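Local coordinates for protein 3'-5'-exonuclease (Saccharomyces cerevisiae, PDB 3E2V) that probably incises double-stranded DNA and removes it from the 3' to the 5' end, as a TatD-type, magnesium-binding hydrolase, at residues I87-C92 with K139-L144; Q184-C189 with F228-L233. All blocks are in the same frame, centred on the assembly; numbering follows the deposited sequence.

Interaction 1. Residues I87-C92 with K139-L144; sequences IGVHPC and KELYDL
At the C-terminal end of strand 82-87 in this TatD-family TIM barrel, Ile87 and Val89 meet Leu141 and Leu144 of helix 132-149, an example of a strand end and its following loop being roofed by an outer helix. The contact is entirely apolar, with no hydrogen bond crossing it. Ile87 does most of the work through its CG2 branch, which lies 3.9 Å from CD1 of Leu141 and 4.0 Å from CD2 of Leu144, so one methyl group meets two leucines a single helical turn apart. With chi1 at -60°, CG1 lies beside the backbone N and CG2 opposite that N, the position from which CG2 meets both leucines. The Ile87 and Leu141 side chains run past one another in opposite directions, whereas Leu144 approaches Ile87 at a slant. One residue beyond Gly88, the looser end of the patch is formed by CG2 of Val89, 4.3 Å from CD2 of Leu141. Past Val89 the chain turns away from the helix; there His90 ND1 accepts the N-H of Cys92 at 2.8 Å, almost exactly in the ring plane. The same histidine packs on Glu161, which binds magnesium in a structure of this protein but not in this model. Helix 62-75 flanks the patch through Ser65, which touches Ile87, and Gln66, which touches Leu144, while neighbouring strand 156-165 pairs with Ile87.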
loop_
_atom_site.group_PDB
_atom_site.type_symbol
_atom_site.label_atom_id
_atom_site.label_comp_id
_atom_site.label_asym_id
_atom_site.label_seq_id
_atom_site.Cartn_x
_atom_site.Cartn_y
_atom_site.Cartn_z
ATOM N N ILE A 87 -2.012 -8.794 -3.421
ATOM C CA ILE A 87 -1.070 -9.735 -4.050
ATOM C C ILE A 87 -0.415 -9.035 -5.226
ATOM O O ILE A 87 -1.095 -8.476 -6.082
ATOM C CB ILE A 87 -1.773 -10.996 -4.575
ATOM C CG1 ILE A 87 -2.467 -11.747 -3.430
ATOM C CG2 ILE A 87 -0.758 -11.898 -5.320
ATOM C CD1 ILE A 87 -3.303 -12.948 -3.900
ATOM N N GLY A 88 0.904 -9.078 -5.261
ATOM C CA GLY A 88 1.653 -8.412 -6.332
ATOM C C GLY A 88 3.130 -8.385 -6.041
ATOM O O GLY A 88 3.554 -8.766 -4.959
ATOM N N VAL A 89 3.912 -7.953 -7.029
ATOM C CA VAL A 89 5.372 -7.838 -6.867
ATOM C C VAL A 89 5.811 -6.396 -7.083
ATOM O O VAL A 89 5.599 -5.832 -8.153
ATOM C CB VAL A 89 6.149 -8.780 -7.818
ATOM C CG1 VAL A 89 7.644 -8.728 -7.542
ATOM C CG2 VAL A 89 5.649 -10.200 -7.652
ATOM N N HIS A 90 6.386 -5.816 -6.040
ATOM C CA HIS A 90 6.794 -4.413 -5.957
ATOM C C HIS A 90 8.072 -4.233 -6.776
ATOM O O HIS A 90 8.820 -5.189 -6.970
ATOM C CB HIS A 90 7.026 -4.192 -4.455
ATOM C CG HIS A 90 7.458 -2.830 -4.030
ATOM N ND1 HIS A 90 8.705 -2.314 -4.299
ATOM C CD2 HIS A 90 6.857 -1.941 -3.207
ATOM C CE1 HIS A 90 8.832 -1.135 -3.715
ATOM N NE2 HIS A 90 7.730 -0.895 -3.029
ATOM N N PRO A 91 8.318 -3.014 -7.280
ATOM C CA PRO A 91 9.559 -2.781 -8.018
ATOM C C PRO A 91 10.841 -3.207 -7.259
ATOM O O PRO A 91 11.822 -3.574 -7.931
ATOM C CB PRO A 91 9.520 -1.267 -8.312
ATOM C CG PRO A 91 8.460 -0.718 -7.375
ATOM C CD PRO A 91 7.456 -1.816 -7.261
ATOM N N CYS A 92 10.827 -3.217 -5.917
ATOM C CA CYS A 92 11.938 -3.737 -5.070
ATOM C C CYS A 92 12.358 -5.120 -5.496
ATOM O O CYS A 92 13.503 -5.535 -5.309
ATOM C CB CYS A 92 11.516 -3.901 -3.582
ATOM S SG CYS A 92 10.105 -5.089 -3.252
ATOM N N LYS A 139 3.071 -16.857 -14.689
ATOM C CA LYS A 139 2.011 -17.858 -14.542
ATOM C C LYS A 139 1.716 -18.180 -13.070
ATOM O O LYS A 139 0.563 -18.259 -12.659
ATOM C CB LYS A 139 2.409 -19.144 -15.276
ATOM C CG LYS A 139 1.367 -20.222 -15.165
ATOM C CD LYS A 139 1.667 -21.373 -16.122
ATOM C CE LYS A 139 0.452 -22.278 -16.259
ATOM N NZ LYS A 139 0.123 -22.896 -14.952
ATOM N N GLU A 140 2.773 -18.364 -12.286
ATOM C CA GLU A 140 2.638 -18.665 -10.867
ATOM C C GLU A 140 1.859 -17.544 -10.161
ATOM O O GLU A 140 0.960 -17.807 -9.361
ATOM C CB GLU A 140 4.016 -18.848 -10.238
ATOM C CG GLU A 140 3.969 -19.105 -8.738
ATOM C CD GLU A 140 5.340 -19.140 -8.091
ATOM O OE1 GLU A 140 6.354 -19.212 -8.826
ATOM O OE2 GLU A 140 5.401 -19.111 -6.837
ATOM N N LEU A 141 2.193 -16.300 -10.495
ATOM C CA LEU A 141 1.521 -15.149 -9.905
ATOM C C LEU A 141 0.041 -15.053 -10.286
ATOM O O LEU A 141 -0.817 -14.862 -9.422
ATOM C CB LEU A 141 2.275 -13.873 -10.298
ATOM C CG LEU A 141 1.715 -12.568 -9.740
ATOM C CD1 LEU A 141 1.732 -12.558 -8.214
ATOM C CD2 LEU A 141 2.534 -11.417 -10.287
ATOM N N TYR A 142 -0.258 -15.213 -11.580
ATOM C CA TYR A 142 -1.644 -15.263 -12.067
ATOM C C TYR A 142 -2.436 -16.358 -11.370
ATOM O O TYR A 142 -3.556 -16.135 -10.874
ATOM C CB TYR A 142 -1.620 -15.515 -13.581
ATOM C CG TYR A 142 -2.973 -15.539 -14.262
ATOM C CD1 TYR A 142 -3.832 -14.440 -14.190
ATOM C CD2 TYR A 142 -3.378 -16.639 -15.000
ATOM C CE1 TYR A 142 -5.066 -14.434 -14.827
ATOM C CE2 TYR A 142 -4.615 -16.644 -15.648
ATOM C CZ TYR A 142 -5.447 -15.534 -15.558
ATOM O OH TYR A 142 -6.675 -15.522 -16.191
ATOM N N ASP A 143 -1.834 -17.543 -11.317
ATOM C CA ASP A 143 -2.486 -18.681 -10.660
ATOM C C ASP A 143 -2.805 -18.395 -9.191
ATOM O O ASP A 143 -3.902 -18.701 -8.721
ATOM C CB ASP A 143 -1.626 -19.934 -10.779
ATOM C CG ASP A 143 -1.653 -20.547 -12.184
ATOM O OD1 ASP A 143 -2.478 -20.135 -13.044
ATOM O OD2 ASP A 143 -0.807 -21.438 -12.425
ATOM N N LEU A 144 -1.864 -17.779 -8.480
ATOM C CA LEU A 144 -2.084 -17.390 -7.089
ATOM C C LEU A 144 -3.248 -16.414 -6.933
ATOM O O LEU A 144 -4.124 -16.592 -6.083
ATOM C CB LEU A 144 -0.816 -16.774 -6.500
ATOM C CG LEU A 144 -0.893 -16.374 -5.026
ATOM C CD1 LEU A 144 -1.156 -17.602 -4.166
ATOM C CD2 LEU A 144 0.418 -15.705 -4.614
#

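Interaction 2. Residues Q184-C189 with F228-L233; sequences QLKISC and FQLQKL
Leu230 carries this contact: its two methyl groups are divided between Lys186 and Ile187 on helix 174-187, and the case illustrates how a single buried leucine can carry the direct contact between a loop and a helix. The tight part is on the Lys186 side, where CD1 of Leu230 presses to 3.5 Å from CB of Lys186, closer than carbon pairs usually come, and sits 3.8 Å from CD of the same lysine. The lysine chain is extended beyond CG and crosses the leucine at about a right angle, so its methylenes supply the apolar surface while NZ continues past them to salt bridges with Asp223 and Glu183. On the other branch, CD2 of Leu230 meets CG1 of Ile187 at the more relaxed distance of 4.0 Å. With chi1 of -59°, CG of Leu230 lies beside its backbone N, which sets CD1 against Lys186 and CD2 against Ile187. Asp226 steadies the short 3-10 segment 230-232 by accepting the backbone N-H groups of Leu230 and Gln231. The solvent side is much looser: Gln229 and Lys232 are exposed, the Lys232 side chain is not modelled beyond CB, and the chain is untraced just after Leu233. Around the contact, Phe217 of helix 207-219 packs on Lys186, Leu138 of helix 132-149 touches Ile187 and Phe228, and Ile159 of strand 156-165 lies against Ser188.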
loop_
_atom_site.group_PDB
_atom_site.type_symbol
_atom_site.label_atom_id
_atom_site.label_comp_id
_atom_site.label_asym_id
_atom_site.label_seq_id
_atom_site.Cartn_x
_atom_site.Cartn_y
_atom_site.Cartn_z
ATOM N N GLN A 184 2.516 -7.303 -15.019
ATOM C CA GLN A 184 1.529 -7.450 -13.946
ATOM C C GLN A 184 0.243 -6.690 -14.219
ATOM O O GLN A 184 -0.843 -7.158 -13.879
ATOM C CB GLN A 184 2.145 -7.061 -12.594
ATOM C CG GLN A 184 3.176 -8.099 -12.116
ATOM C CD GLN A 184 3.761 -7.722 -10.774
ATOM O OE1 GLN A 184 3.250 -8.142 -9.735
ATOM N NE2 GLN A 184 4.800 -6.876 -10.782
ATOM N N LEU A 185 0.348 -5.517 -14.845
ATOM C CA LEU A 185 -0.863 -4.837 -15.268
ATOM C C LEU A 185 -1.642 -5.698 -16.257
ATOM O O LEU A 185 -2.861 -5.765 -16.191
ATOM C CB LEU A 185 -0.554 -3.459 -15.857
ATOM C CG LEU A 185 -0.072 -2.417 -14.847
ATOM C CD1 LEU A 185 0.396 -1.196 -15.604
ATOM C CD2 LEU A 185 -1.172 -2.059 -13.823
ATOM N N LYS A 186 -0.932 -6.363 -17.159
ATOM C CA LYS A 186 -1.622 -7.229 -18.117
ATOM C C LYS A 186 -2.342 -8.372 -17.403
ATOM O O LYS A 186 -3.508 -8.658 -17.667
ATOM C CB LYS A 186 -0.642 -7.790 -19.136
ATOM C CG LYS A 186 -0.119 -6.780 -20.149
ATOM C CD LYS A 186 0.937 -7.446 -21.028
ATOM C CE LYS A 186 1.570 -6.460 -21.997
ATOM N NZ LYS A 186 2.725 -7.114 -22.722
ATOM N N ILE A 187 -1.642 -9.018 -16.488
ATOM C CA ILE A 187 -2.236 -10.110 -15.712
ATOM C C ILE A 187 -3.496 -9.654 -14.997
ATOM O O ILE A 187 -4.489 -10.374 -14.962
ATOM C CB ILE A 187 -1.213 -10.707 -14.705
ATOM C CG1 ILE A 187 -0.264 -11.655 -15.435
ATOM C CG2 ILE A 187 -1.918 -11.395 -13.523
ATOM C CD1 ILE A 187 0.911 -12.055 -14.569
ATOM N N SER A 188 -3.473 -8.432 -14.471
ATOM C CA SER A 188 -4.603 -7.896 -13.710
ATOM C C SER A 188 -5.843 -7.659 -14.584
ATOM O O SER A 188 -6.918 -7.348 -14.071
ATOM C CB SER A 188 -4.202 -6.586 -13.028
ATOM O OG SER A 188 -4.266 -5.483 -13.923
ATOM N N CYS A 189 -5.644 -7.745 -15.903
ATOM C CA CYS A 189 -6.716 -7.587 -16.910
ATOM C C CYS A 189 -7.134 -8.889 -17.595
ATOM O O CYS A 189 -8.020 -8.875 -18.464
ATOM C CB CYS A 189 -6.297 -6.584 -18.014
ATOM S SG CYS A 189 -6.007 -4.900 -17.449
ATOM N N PHE A 228 5.689 -12.634 -23.019
ATOM C CA PHE A 228 5.604 -13.516 -21.852
ATOM C C PHE A 228 4.448 -14.509 -21.897
ATOM O O PHE A 228 4.143 -15.190 -20.911
ATOM C CB PHE A 228 5.674 -12.680 -20.559
ATOM C CG PHE A 228 6.978 -11.926 -20.433
ATOM C CD1 PHE A 228 8.095 -12.537 -19.880
ATOM C CD2 PHE A 228 7.110 -10.643 -20.939
ATOM C CE1 PHE A 228 9.321 -11.845 -19.805
ATOM C CE2 PHE A 228 8.320 -9.944 -20.870
ATOM C CZ PHE A 228 9.435 -10.557 -20.307
ATOM N N GLN A 229 3.824 -14.606 -23.075
ATOM C CA GLN A 229 2.852 -15.665 -23.373
ATOM C C GLN A 229 1.666 -15.703 -22.400
ATOM O O GLN A 229 1.194 -16.768 -21.997
ATOM C CB GLN A 229 3.535 -17.053 -23.492
ATOM C CG GLN A 229 4.564 -17.162 -24.624
ATOM C CD GLN A 229 5.176 -18.562 -24.780
ATOM O OE1 GLN A 229 5.045 -19.428 -23.909
ATOM N NE2 GLN A 229 5.871 -18.772 -25.900
ATOM N N LEU A 230 1.157 -14.523 -22.054
ATOM C CA LEU A 230 0.054 -14.423 -21.101
ATOM C C LEU A 230 -1.264 -14.866 -21.711
ATOM O O LEU A 230 -2.166 -15.317 -21.008
ATOM C CB LEU A 230 -0.077 -12.992 -20.589
ATOM C CG LEU A 230 1.124 -12.372 -19.884
ATOM C CD1 LEU A 230 0.802 -10.934 -19.477
ATOM C CD2 LEU A 230 1.547 -13.188 -18.666
ATOM N N GLN A 231 -1.377 -14.731 -23.025
ATOM C CA GLN A 231 -2.610 -15.095 -23.716
ATOM C C GLN A 231 -2.774 -16.620 -23.823
ATOM O O GLN A 231 -3.779 -17.104 -24.349
ATOM C CB GLN A 231 -2.684 -14.371 -25.074
ATOM C CG GLN A 231 -2.844 -12.853 -24.890
ATOM C CD GLN A 231 -2.610 -12.050 -26.153
ATOM O OE1 GLN A 231 -3.034 -12.440 -27.249
ATOM N NE2 GLN A 231 -1.943 -10.913 -26.009
ATOM N N LYS A 232 -1.790 -17.361 -23.303
ATOM C CA LYS A 232 -1.849 -18.823 -23.165
ATOM C C LYS A 232 -2.404 -19.243 -21.800
ATOM O O LYS A 232 -2.714 -20.417 -21.574
ATOM C CB LYS A 232 -0.457 -19.434 -23.353
ATOM N N LEU A 233 -2.520 -18.281 -20.891
ATOM C CA LEU A 233 -3.031 -18.538 -19.551
ATOM C C LEU A 233 -4.556 -18.459 -19.531
ATOM O O LEU A 233 -5.180 -18.623 -18.479
ATOM C CB LEU A 233 -2.433 -17.541 -18.553
ATOM C CG LEU A 233 -0.909 -17.368 -18.500
ATOM C CD1 LEU A 233 -0.568 -16.226 -17.564
ATOM C CD2 LEU A 233 -0.200 -18.652 -18.067
#

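Overall arrangement
Both contacts belong to the packing of helices and loops around the parallel strands of a TIM barrel. Interaction 1 closes before interaction 2 opens along the chain, and their centres lie about 11 Å apart on the same side of the chain's centre, with interaction 2 further out. Helices 132-149 and 174-187, which flank strand 156-165 in sequence, join them. Gln184 is the direct bridge: its OE1 lies 2.8 Å from Val89 N, a probable hydrogen bond, and also packs against CD2 of Leu141. Further out, Leu233 touches Lys139 and Tyr142. Packing thus runs from the loop near the metal site to the 228-233 loop at the periphery.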